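Local coordinates for uncharacterized protein (Bacteroides eggerthii, PDB 4GDZ) that is of unknown function but belongs to the DUF4251 family, folds as a large antiparallel beta sheet with a long N-terminal helix, and carries a bound magnesium ion, at residues A[69-74]-A[78-83]; A[106-111]-A[116-121]; A[40-45]-A[159-164]; A[95-100]-A[148-153]; A[53-56]-A[60-63]. All coordinates share one frame; numbering follows the deposited sequence.

Contact 1 (A[69-74]-A[78-83]); sequences NFVLVN and GTVQVA
Asn69 grips Ala83 with both ends of its amide. Ala83 N donates to Asn69 OD1 (2.9 Å), and Asn69 ND2 returns a bond to Ala83 O (2.9 Å); each donor stands well above the plane of the carbonyl it meets. The side chain extends the pairing one step before the regular strand 70-74 begins. Further along, Phe70 and Gln81 exchange two backbone bonds, as do Leu72 and Thr79, where Leu72 N to Thr79 O is nearly straight at 176°. On the face of Phe70 and Leu72, the ring of Phe70 slants across the Gln81 side chain, its CE2 3.8 Å from Gln81 CB, with ring and amide planes 73° apart. On the other face, Val71 CG2 lies beside Val80 CG2 at 3.8 Å. In the second shell, Thr65 O takes a bond from Asn69 ND2, Trp175 covers Phe70 and Leu72, and Phe120 packs on Val71. Losing the amide to an alanine at Asn69 would probably leave Ala83 N and O without these mates and Thr65 O without the ND2 bond. The two strands run antiparallel with axes 4.7 Å apart, a beta hairpin of strands 61-74 and 77-85 within the large antiparallel sheet.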
# COMPACT_ATOMS: atom_id res chain seq x y z
N ASN A 69 0.14 -7.22 -20.40
CA ASN A 69 -0.03 -6.22 -19.35
C ASN A 69 1.05 -5.14 -19.46
O ASN A 69 2.15 -5.25 -18.88
CB ASN A 69 -0.03 -6.89 -17.97
CG ASN A 69 -1.27 -7.71 -17.72
OD1 ASN A 69 -2.34 -7.17 -17.46
ND2 ASN A 69 -1.15 -9.04 -17.87
N PHE A 70 0.78 -4.15 -20.29
CA PHE A 70 1.73 -3.11 -20.59
C PHE A 70 1.08 -1.83 -21.09
O PHE A 70 -0.06 -1.82 -21.54
CB PHE A 70 2.77 -3.60 -21.62
CG PHE A 70 2.18 -3.88 -22.98
CD1 PHE A 70 2.07 -2.87 -23.91
CD2 PHE A 70 1.69 -5.14 -23.31
CE1 PHE A 70 1.49 -3.10 -25.14
CE2 PHE A 70 1.11 -5.39 -24.53
CZ PHE A 70 1.00 -4.37 -25.44
N VAL A 71 1.86 -0.75 -21.01
CA VAL A 71 1.51 0.55 -21.58
C VAL A 71 2.71 0.98 -22.43
O VAL A 71 3.84 1.11 -21.94
CB VAL A 71 1.18 1.62 -20.51
CG1 VAL A 71 0.89 2.96 -21.20
CG2 VAL A 71 -0.02 1.19 -19.64
N LEU A 72 2.45 1.14 -23.72
CA LEU A 72 3.46 1.52 -24.71
C LEU A 72 3.10 2.87 -25.29
O LEU A 72 1.96 3.09 -25.72
CB LEU A 72 3.51 0.48 -25.83
CG LEU A 72 4.57 0.69 -26.93
CD1 LEU A 72 5.04 -0.65 -27.48
CD2 LEU A 72 4.00 1.55 -28.03
N VAL A 73 4.06 3.79 -25.31
CA VAL A 73 3.89 5.09 -25.90
C VAL A 73 5.05 5.27 -26.86
O VAL A 73 6.22 5.06 -26.51
CB VAL A 73 3.83 6.23 -24.85
CG1 VAL A 73 3.91 7.60 -25.54
CG2 VAL A 73 2.56 6.11 -24.00
N ASN A 74 4.72 5.62 -28.10
CA ASN A 74 5.73 5.90 -29.12
C ASN A 74 5.34 7.15 -29.87
O ASN A 74 4.59 7.08 -30.85
CB ASN A 74 5.90 4.73 -30.08
CG ASN A 74 7.07 4.94 -31.03
OD1 ASN A 74 7.75 5.98 -31.00
ND2 ASN A 74 7.33 3.95 -31.86
N GLY A 78 -0.03 5.22 -29.03
CA GLY A 78 0.12 4.41 -27.85
C GLY A 78 -0.84 3.25 -27.86
O GLY A 78 -1.83 3.23 -28.61
N THR A 79 -0.51 2.28 -27.01
CA THR A 79 -1.28 1.07 -26.81
C THR A 79 -1.22 0.70 -25.33
O THR A 79 -0.15 0.66 -24.71
CB THR A 79 -0.67 -0.11 -27.61
OG1 THR A 79 -0.59 0.24 -28.99
CG2 THR A 79 -1.55 -1.38 -27.49
N VAL A 80 -2.38 0.44 -24.78
CA VAL A 80 -2.48 -0.17 -23.46
C VAL A 80 -3.19 -1.50 -23.61
O VAL A 80 -4.25 -1.60 -24.24
CB VAL A 80 -3.14 0.73 -22.40
CG1 VAL A 80 -4.47 1.27 -22.85
CG2 VAL A 80 -3.30 -0.05 -21.07
N GLN A 81 -2.58 -2.53 -23.04
CA GLN A 81 -3.21 -3.82 -22.96
C GLN A 81 -3.08 -4.33 -21.52
O GLN A 81 -1.98 -4.36 -20.99
CB GLN A 81 -2.57 -4.82 -23.93
CG GLN A 81 -3.26 -6.20 -23.91
CD GLN A 81 -2.91 -7.05 -25.11
OE1 GLN A 81 -1.80 -7.57 -25.20
NE2 GLN A 81 -3.85 -7.17 -26.05
N VAL A 82 -4.20 -4.72 -20.92
CA VAL A 82 -4.25 -5.31 -19.57
C VAL A 82 -5.14 -6.53 -19.66
O VAL A 82 -6.20 -6.48 -20.27
CB VAL A 82 -4.81 -4.31 -18.52
CG1 VAL A 82 -4.97 -5.00 -17.14
CG2 VAL A 82 -3.90 -3.08 -18.41
N ALA A 83 -4.70 -7.64 -19.08
CA ALA A 83 -5.47 -8.87 -19.04
C ALA A 83 -4.91 -9.76 -17.95
O ALA A 83 -3.79 -10.28 -18.08
CB ALA A 83 -5.49 -9.62 -20.38

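Contact 2 (A[106-111]-A[116-121]); sequences IKTSTD and INCSFS
Ser119 turns OG to the position between its backbone N and carbonyl carbon (chi1 74°), while Lys107 holds CG beside its own backbone N (chi1 -44°); together these lay the first methylenes of the lysine against the serine hydroxyl, Lys107 CG to Ser119 OG 3.3 Å. A bend at chi2 (-70°) then turns the rest of the lysine, with its ammonium end, off from the partner strand. On the other face, Thr110 and Ile116 carry OG1 and CG1 beside their own backbone N and run alongside each other, with Thr110 OG1 3.6 Å from Ile116 CG1. Thr108 and Cys118 form the next non-hydrogen-bonded pair, and beyond them Ile106 crosses Phe120 at a slant, Ile106 CG1 reaching Phe120 CB at 4.0 Å.

Four backbone bonds fix this register. Lys107 N to Ser119 O and Ser119 N to Lys107 O are both 2.8 Å; Ser109 and Asn117 exchange a slightly longer pair, Asn117 N to Ser109 O being 3.0 Å. Between them, Cys118 CA makes a CA-H...O contact with Lys107 O at 3.2 Å.

The two faces have different surroundings. Ile116 packs on Val39 and Leu42 of the helix 28-44, and Phe120 on Val73 of strand 61-74, whereas Phe63 of a second subunit packs on Ser109 and its Ala62 on Asn117. The arrangement is a regular antiparallel beta hairpin, strands 102-110 and 116-123, forming one edge of the sheet within the chain and contributing to the subunit interface.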
# COMPACT_ATOMS: atom_id res chain seq x y z
N ILE A 106 -0.84 15.07 -22.36
CA ILE A 106 0.29 14.64 -21.50
C ILE A 106 0.56 15.71 -20.46
O ILE A 106 0.72 16.88 -20.80
CB ILE A 106 1.58 14.42 -22.30
CG1 ILE A 106 1.41 13.30 -23.33
CG2 ILE A 106 2.72 14.06 -21.35
CD1 ILE A 106 2.40 13.40 -24.49
N LYS A 107 0.56 15.32 -19.19
CA LYS A 107 0.86 16.24 -18.09
C LYS A 107 1.98 15.57 -17.33
O LYS A 107 1.92 14.37 -17.07
CB LYS A 107 -0.33 16.40 -17.14
CG LYS A 107 -1.69 16.57 -17.80
CD LYS A 107 -1.83 17.90 -18.48
CE LYS A 107 -3.23 18.10 -19.04
NZ LYS A 107 -3.15 19.35 -19.84
N THR A 108 2.99 16.32 -16.93
CA THR A 108 4.16 15.76 -16.24
C THR A 108 4.55 16.71 -15.12
O THR A 108 4.47 17.92 -15.30
CB THR A 108 5.34 15.62 -17.21
OG1 THR A 108 4.99 14.69 -18.26
CG2 THR A 108 6.60 15.11 -16.49
N SER A 109 4.99 16.17 -13.98
CA SER A 109 5.55 16.98 -12.92
C SER A 109 6.69 16.18 -12.29
O SER A 109 6.60 14.95 -12.20
CB SER A 109 4.47 17.29 -11.89
OG SER A 109 4.93 18.23 -10.96
N THR A 110 7.75 16.87 -11.86
CA THR A 110 8.93 16.24 -11.23
C THR A 110 9.25 16.99 -9.97
O THR A 110 9.29 18.20 -9.98
CB THR A 110 10.16 16.27 -12.16
OG1 THR A 110 9.82 15.60 -13.37
CG2 THR A 110 11.41 15.61 -11.53
N ASP A 111 9.44 16.30 -8.85
CA ASP A 111 9.76 17.01 -7.61
C ASP A 111 11.28 17.18 -7.48
O ASP A 111 12.04 16.72 -8.34
CB ASP A 111 9.14 16.33 -6.37
CG ASP A 111 9.78 15.00 -6.02
OD1 ASP A 111 10.86 14.67 -6.56
OD2 ASP A 111 9.21 14.29 -5.18
N ILE A 116 8.65 11.38 -10.37
CA ILE A 116 7.88 11.85 -11.53
C ILE A 116 6.45 11.36 -11.42
O ILE A 116 6.20 10.21 -11.07
CB ILE A 116 8.52 11.37 -12.86
CG1 ILE A 116 9.90 12.00 -13.03
CG2 ILE A 116 7.64 11.71 -14.07
CD1 ILE A 116 10.68 11.44 -14.20
N ASN A 117 5.51 12.26 -11.65
CA ASN A 117 4.08 11.93 -11.75
C ASN A 117 3.66 12.39 -13.15
O ASN A 117 3.93 13.54 -13.52
CB ASN A 117 3.27 12.72 -10.73
CG ASN A 117 3.52 12.31 -9.28
OD1 ASN A 117 4.17 11.29 -8.96
ND2 ASN A 117 2.99 13.10 -8.39
N CYS A 118 3.00 11.53 -13.92
CA CYS A 118 2.63 11.81 -15.30
C CYS A 118 1.22 11.29 -15.62
O CYS A 118 0.86 10.23 -15.14
CB CYS A 118 3.64 11.12 -16.22
SG CYS A 118 3.34 11.27 -18.01
N SER A 119 0.47 12.00 -16.45
CA SER A 119 -0.83 11.51 -16.92
C SER A 119 -0.94 11.73 -18.40
O SER A 119 -0.28 12.64 -18.97
CB SER A 119 -2.02 12.17 -16.16
OG SER A 119 -2.24 13.51 -16.56
N PHE A 120 -1.79 10.94 -19.02
CA PHE A 120 -2.09 11.05 -20.43
C PHE A 120 -3.28 10.16 -20.75
O PHE A 120 -3.68 9.32 -19.92
CB PHE A 120 -0.87 10.72 -21.33
CG PHE A 120 -0.30 9.35 -21.12
CD1 PHE A 120 0.66 9.13 -20.16
CD2 PHE A 120 -0.72 8.27 -21.91
CE1 PHE A 120 1.19 7.86 -19.96
CE2 PHE A 120 -0.18 7.02 -21.72
CZ PHE A 120 0.76 6.81 -20.74
N SER A 121 -3.88 10.36 -21.92
CA SER A 121 -4.94 9.50 -22.42
C SER A 121 -4.54 8.83 -23.73
O SER A 121 -3.78 9.39 -24.52
CB SER A 121 -6.24 10.29 -22.62
OG SER A 121 -6.86 10.45 -21.35

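Contact 3 (A[40-45]-A[159-164]); sequences AALKAQ and GSLLPL
Helix 40-44 and strand 159-163 cross at 65°, their axes 7.9 Å apart at the closest, in a helix-on-sheet packing that lays the end of the N-terminal helix 28-44 against the strand 155-163. The helix finishes here in a Schellman motif: Gln45 takes positive phi (55°), which turns the chain out of the helix and on toward strand 46-55. Across the contact the backbones come nearest at Ala41 and Pro163, with 5.0 Å between Ala41 CA and Pro163 CA. So close an approach suits the short side chain of Ala41, whose methyl points at the strand and meets the backbone of the proline as well as its ring carbon CB.

One helical residue on, Leu42 and Leu161 meet at about a right angle. Leu161 holds CG anti to its backbone N (chi1 -175°), which carries its branches out from the strand toward the helix. Phe47 of the neighbouring strand also packs on Leu161. The joint rests on apolar side chains, and it is small. Here the single methyl CD2 of Leu161 touches the whole fork of Leu42: CG at 3.9 Å, CD1 at 3.9 Å and CD2 at 4.0 Å.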
# COMPACT_ATOMS: atom_id res chain seq x y z
N ALA A 40 14.86 9.48 -19.36
CA ALA A 40 15.10 9.83 -20.76
C ALA A 40 14.00 9.24 -21.66
O ALA A 40 13.59 9.89 -22.62
CB ALA A 40 16.49 9.38 -21.21
N ALA A 41 13.51 8.03 -21.37
CA ALA A 41 12.45 7.42 -22.19
C ALA A 41 11.13 8.21 -22.09
O ALA A 41 10.47 8.47 -23.10
CB ALA A 41 12.22 5.96 -21.80
N LEU A 42 10.75 8.61 -20.87
CA LEU A 42 9.56 9.45 -20.66
C LEU A 42 9.71 10.75 -21.40
O LEU A 42 8.79 11.17 -22.09
CB LEU A 42 9.35 9.80 -19.18
CG LEU A 42 8.86 8.67 -18.29
CD1 LEU A 42 8.97 9.10 -16.83
CD2 LEU A 42 7.42 8.27 -18.67
N LYS A 43 10.89 11.37 -21.29
CA LYS A 43 11.13 12.64 -21.97
C LYS A 43 11.07 12.50 -23.51
O LYS A 43 10.57 13.39 -24.19
CB LYS A 43 12.46 13.28 -21.54
CG LYS A 43 12.46 14.79 -21.70
CD LYS A 43 13.85 15.39 -21.70
CE LYS A 43 13.84 16.81 -22.24
NZ LYS A 43 15.21 17.28 -22.55
N ALA A 44 11.56 11.39 -24.06
CA ALA A 44 11.41 11.10 -25.50
C ALA A 44 9.98 10.71 -25.92
O ALA A 44 9.67 10.65 -27.11
CB ALA A 44 12.40 10.00 -25.91
N GLN A 45 9.09 10.43 -24.96
CA GLN A 45 7.77 9.83 -25.25
C GLN A 45 7.92 8.55 -26.05
O GLN A 45 7.19 8.29 -26.99
CB GLN A 45 6.86 10.82 -25.99
CG GLN A 45 6.66 12.09 -25.20
CD GLN A 45 5.62 13.01 -25.78
OE1 GLN A 45 4.93 12.68 -26.74
NE2 GLN A 45 5.49 14.19 -25.20
N GLY A 159 5.34 -2.34 -12.42
CA GLY A 159 6.33 -3.05 -13.19
C GLY A 159 7.51 -2.18 -13.58
O GLY A 159 7.83 -1.24 -12.86
N SER A 160 8.19 -2.52 -14.67
CA SER A 160 9.45 -1.83 -15.07
C SER A 160 9.17 -0.83 -16.18
O SER A 160 8.49 -1.16 -17.13
CB SER A 160 10.49 -2.83 -15.54
OG SER A 160 10.86 -3.69 -14.49
N LEU A 161 9.67 0.39 -16.04
CA LEU A 161 9.55 1.40 -17.10
C LEU A 161 10.83 1.38 -17.93
O LEU A 161 11.94 1.55 -17.40
CB LEU A 161 9.28 2.78 -16.52
CG LEU A 161 9.01 3.96 -17.45
CD1 LEU A 161 7.78 3.72 -18.31
CD2 LEU A 161 8.80 5.20 -16.58
N LEU A 162 10.68 1.13 -19.23
CA LEU A 162 11.83 0.83 -20.11
C LEU A 162 11.81 1.68 -21.37
O LEU A 162 10.74 1.96 -21.93
CB LEU A 162 11.79 -0.65 -20.52
CG LEU A 162 11.96 -1.73 -19.43
CD1 LEU A 162 11.56 -3.08 -20.01
CD2 LEU A 162 13.39 -1.76 -18.89
N PRO A 163 13.00 2.07 -21.85
CA PRO A 163 13.05 2.61 -23.21
C PRO A 163 12.62 1.53 -24.21
O PRO A 163 12.75 0.33 -23.92
CB PRO A 163 14.52 3.01 -23.40
CG PRO A 163 15.25 2.63 -22.17
CD PRO A 163 14.32 2.01 -21.19
N LEU A 164 12.08 1.96 -25.34
CA LEU A 164 11.58 1.05 -26.38
C LEU A 164 12.61 0.00 -26.77
O LEU A 164 12.29 -1.18 -26.82
CB LEU A 164 11.19 1.84 -27.64
CG LEU A 164 9.95 2.74 -27.53
CD1 LEU A 164 9.63 3.33 -28.90
CD2 LEU A 164 8.74 2.00 -26.97

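Contact 4 (A[95-100]-A[148-153]); sequences GGVTVD and PNFNSN. With MG (magnesium ion), chain B.
A single methyl, Val97 CG2, bridges Pro148 and Phe150 of a loop that also wraps round a magnesium ion. Val97 CG2 comes to 4.0 Å from Pro148 CG, the valine and the proline ring crossing at a slant. Val97 CG2 also meets the rim of the Phe150 ring, 4.2 Å from Phe150 CE2, the two side chains passing antiparallel. What puts it there is the torsion of Val97, which holds CG2 anti to the backbone N while CG1 takes the place between N and the carbonyl carbon (chi1 74°). Ile127 packs on both Val97 and Phe150 and adds to the cluster.

The loop turns its carbonyls inward. Magnesium is bound by Pro148 O at 2.5 Å, Asn151 O at 2.2 Å and Asn153 O at 2.3 Å, and Asn147 OD1 completes the protein ligands. Asn151 itself gives the metal its backbone oxygen, its side-chain OD1 standing off at 3.8 Å from the magnesium and accepting a weak bond from Asn153 N across the turn. Asn149 OD1 accepts a bond from Ser128 N, linking the loop to the chain next to Ile127. Strand 94-100, an outermost strand of the sheet within the chain, thus flanks a metal-binding loop built mainly from main-chain carbonyls.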
# COMPACT_ATOMS: atom_id res chain seq x y z
N GLY A 95 -9.71 -9.04 -14.87
CA GLY A 95 -9.98 -7.71 -15.42
C GLY A 95 -9.13 -7.52 -16.67
O GLY A 95 -8.21 -8.32 -16.96
N GLY A 96 -9.40 -6.44 -17.38
CA GLY A 96 -8.60 -6.13 -18.55
C GLY A 96 -9.26 -5.15 -19.49
O GLY A 96 -10.44 -4.83 -19.35
N VAL A 97 -8.44 -4.63 -20.39
CA VAL A 97 -8.85 -3.70 -21.44
C VAL A 97 -7.73 -3.68 -22.51
O VAL A 97 -6.55 -3.89 -22.19
CB VAL A 97 -9.11 -2.28 -20.89
CG1 VAL A 97 -7.80 -1.57 -20.55
CG2 VAL A 97 -9.93 -1.43 -21.88
N THR A 98 -8.10 -3.43 -23.76
CA THR A 98 -7.11 -3.08 -24.79
C THR A 98 -7.55 -1.81 -25.52
O THR A 98 -8.65 -1.71 -26.01
CB THR A 98 -6.91 -4.23 -25.81
OG1 THR A 98 -6.47 -5.40 -25.12
CG2 THR A 98 -5.87 -3.88 -26.92
N VAL A 99 -6.67 -0.81 -25.55
CA VAL A 99 -6.93 0.41 -26.32
C VAL A 99 -5.69 0.71 -27.14
O VAL A 99 -4.58 0.86 -26.60
CB VAL A 99 -7.23 1.62 -25.40
CG1 VAL A 99 -7.68 2.83 -26.25
CG2 VAL A 99 -8.28 1.26 -24.35
N ASP A 100 -5.87 0.82 -28.44
CA ASP A 100 -4.77 1.13 -29.36
C ASP A 100 -5.16 2.37 -30.12
O ASP A 100 -6.20 2.39 -30.77
CB ASP A 100 -4.60 -0.08 -30.30
CG ASP A 100 -3.43 0.08 -31.28
OD1 ASP A 100 -2.52 0.86 -30.96
OD2 ASP A 100 -3.41 -0.60 -32.33
N PRO A 148 -10.52 3.09 -17.99
CA PRO A 148 -11.22 3.09 -19.28
C PRO A 148 -12.46 3.97 -19.25
O PRO A 148 -13.01 4.19 -18.20
CB PRO A 148 -11.63 1.61 -19.46
CG PRO A 148 -10.64 0.85 -18.63
CD PRO A 148 -10.47 1.72 -17.42
N ASN A 149 -12.89 4.48 -20.40
CA ASN A 149 -13.97 5.47 -20.39
C ASN A 149 -15.35 4.89 -20.11
O ASN A 149 -16.26 5.64 -19.79
CB ASN A 149 -14.04 6.22 -21.73
CG ASN A 149 -14.59 5.33 -22.83
OD1 ASN A 149 -14.01 4.30 -23.15
ND2 ASN A 149 -15.76 5.66 -23.31
N PHE A 150 -15.53 3.57 -20.23
CA PHE A 150 -16.90 3.02 -20.22
C PHE A 150 -17.51 2.80 -18.83
O PHE A 150 -18.72 2.64 -18.72
CB PHE A 150 -17.00 1.73 -21.07
CG PHE A 150 -15.98 0.68 -20.73
CD1 PHE A 150 -16.14 -0.13 -19.61
CD2 PHE A 150 -14.86 0.50 -21.53
CE1 PHE A 150 -15.20 -1.11 -19.29
CE2 PHE A 150 -13.92 -0.46 -21.20
CZ PHE A 150 -14.08 -1.25 -20.08
N ASN A 151 -16.71 2.74 -17.79
CA ASN A 151 -17.27 2.78 -16.45
C ASN A 151 -16.25 3.39 -15.51
O ASN A 151 -15.15 3.73 -15.93
CB ASN A 151 -17.77 1.38 -15.99
CG ASN A 151 -16.66 0.35 -15.86
OD1 ASN A 151 -15.60 0.63 -15.35
ND2 ASN A 151 -16.95 -0.89 -16.27
N SER A 152 -16.63 3.57 -14.24
CA SER A 152 -15.83 4.33 -13.28
C SER A 152 -14.70 3.49 -12.65
O SER A 152 -13.83 4.04 -11.97
CB SER A 152 -16.75 4.89 -12.18
OG SER A 152 -17.12 3.80 -11.37
N ASN A 153 -14.72 2.17 -12.86
CA ASN A 153 -13.68 1.31 -12.33
C ASN A 153 -12.29 1.57 -12.98
O ASN A 153 -12.17 2.14 -14.06
CB ASN A 153 -14.09 -0.15 -12.48
CG ASN A 153 -15.48 -0.42 -11.89
OD1 ASN A 153 -15.85 0.16 -10.87
ND2 ASN A 153 -16.24 -1.27 -12.54
MG MG B . -13.01 3.29 -15.90

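Contact 5 (A[53-56]-A[60-63]); sequences QVMF and QTAF
Val54 N donates a backbone bond to Ala62 O (2.9 Å) and Ala62 N returns one to Val54 O (3.0 Å); nearer the turn, Phe56 N reaches Gln60 O (2.9 Å) with the donor tilted 34° from the carbonyl plane. Thr61 CA adds a CA-H...O contact to Val54 O.

The Phe56 ring lies edge-on along the opposite backbone. With CG beside its own backbone N (chi1 -58°), the ring runs back alongside residues 60-62, its edge toward them, bringing Phe56 CE2 to 3.6 Å from the backbone Ala62 N. Apolar packing follows from this: Phe56 CE2 is 3.8 Å from Ala62 CB, and Val54 CG1 meets that same methyl at 4.0 Å. These are the closing residues of the beta hairpin formed by strands 46-55 and 61-74, and the Phe56 ring also stacks with Tyr88. Cut back to an alanine, position 56 would probably leave Tyr88 without its stacking partner and lose the ring's cover on the Ala62 methyl.

Of the polar side chains, Gln53 slants across Thr61, its OE1 3.7 Å from Thr61 CB, while its NE2 bonds Ser158 OG on the adjoining strand. Gln60 bends away from the hairpin at chi2 and hands its amide to a third subunit, bonding Thr134 OG1 and Thr145 OG1 there.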
# COMPACT_ATOMS: atom_id res chain seq x y z
N GLN A 53 2.66 -7.09 -11.79
CA GLN A 53 1.63 -7.33 -10.84
C GLN A 53 0.49 -6.37 -10.93
O GLN A 53 0.65 -5.23 -11.38
CB GLN A 53 2.17 -7.36 -9.39
CG GLN A 53 2.82 -6.10 -8.94
CD GLN A 53 3.20 -6.08 -7.46
OE1 GLN A 53 3.50 -7.10 -6.83
NE2 GLN A 53 3.22 -4.88 -6.90
N VAL A 54 -0.65 -6.85 -10.46
CA VAL A 54 -1.83 -6.06 -10.25
C VAL A 54 -1.95 -5.80 -8.75
O VAL A 54 -1.65 -6.67 -7.90
CB VAL A 54 -3.09 -6.71 -10.89
CG1 VAL A 54 -3.30 -8.13 -10.38
CG2 VAL A 54 -4.32 -5.85 -10.61
N MSE A 55 -2.34 -4.57 -8.43
CA MSE A 55 -2.47 -4.12 -7.07
C MSE A 55 -3.92 -3.89 -6.69
O MSE A 55 -4.67 -3.23 -7.42
CB MSE A 55 -1.65 -2.85 -6.88
CG MSE A 55 -0.16 -3.07 -7.23
SE MSE A 55 0.81 -1.36 -7.44
CE MSE A 55 0.16 -0.38 -5.82
N PHE A 56 -4.33 -4.43 -5.53
CA PHE A 56 -5.71 -4.33 -5.05
C PHE A 56 -5.85 -3.26 -3.97
O PHE A 56 -4.91 -2.96 -3.25
CB PHE A 56 -6.20 -5.72 -4.54
CG PHE A 56 -6.13 -6.79 -5.59
CD1 PHE A 56 -7.12 -6.90 -6.56
CD2 PHE A 56 -5.02 -7.59 -5.70
CE1 PHE A 56 -7.02 -7.83 -7.58
CE2 PHE A 56 -4.91 -8.53 -6.70
CZ PHE A 56 -5.91 -8.65 -7.65
N GLN A 60 -3.42 -5.90 -1.07
CA GLN A 60 -2.98 -7.18 -1.70
C GLN A 60 -2.40 -6.95 -3.09
O GLN A 60 -2.60 -5.90 -3.68
CB GLN A 60 -4.15 -8.18 -1.81
CG GLN A 60 -4.50 -8.91 -0.52
CD GLN A 60 -3.54 -10.02 -0.18
OE1 GLN A 60 -2.45 -10.13 -0.76
NE2 GLN A 60 -3.92 -10.83 0.76
N THR A 61 -1.67 -7.93 -3.60
CA THR A 61 -1.23 -7.92 -4.99
C THR A 61 -1.45 -9.34 -5.56
O THR A 61 -1.71 -10.27 -4.81
CB THR A 61 0.27 -7.64 -5.11
OG1 THR A 61 0.94 -8.69 -4.44
CG2 THR A 61 0.68 -6.28 -4.46
N ALA A 62 -1.41 -9.48 -6.88
CA ALA A 62 -1.30 -10.79 -7.55
C ALA A 62 -0.38 -10.60 -8.73
O ALA A 62 -0.37 -9.52 -9.34
CB ALA A 62 -2.67 -11.28 -8.03
N PHE A 63 0.38 -11.62 -9.07
CA PHE A 63 1.25 -11.52 -10.27
C PHE A 63 0.46 -11.67 -11.57
O PHE A 63 -0.62 -12.24 -11.58
CB PHE A 63 2.41 -12.49 -10.22
CG PHE A 63 2.00 -13.93 -10.00
CD1 PHE A 63 1.55 -14.72 -11.07
CD2 PHE A 63 2.09 -14.49 -8.74
CE1 PHE A 63 1.21 -16.05 -10.87
CE2 PHE A 63 1.75 -15.83 -8.54
CZ PHE A 63 1.29 -16.58 -9.61

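Contacts 1, 2 and 5 are hairpins of one antiparallel sheet, held by backbone bonds; contacts 3 and 4 pack a helix and a metal-binding loop against strands by apolar side chains. Contact 1 is the most central and, like contact 4, buried, whereas contacts 2, 3 and 5 are only partly so. Contact 5 shares strand 61-74 with contact 1, yet their centres are about 18 Å apart. Contacts 2 and 5 both lie at subunit interfaces, where polar side chains are more prominent. Strands 77-85 and 94-100, neighbours in the sheet, join contact 1 to contact 4, whose loop alone holds metal. Contact 3 lies across the chain's centre from contact 4.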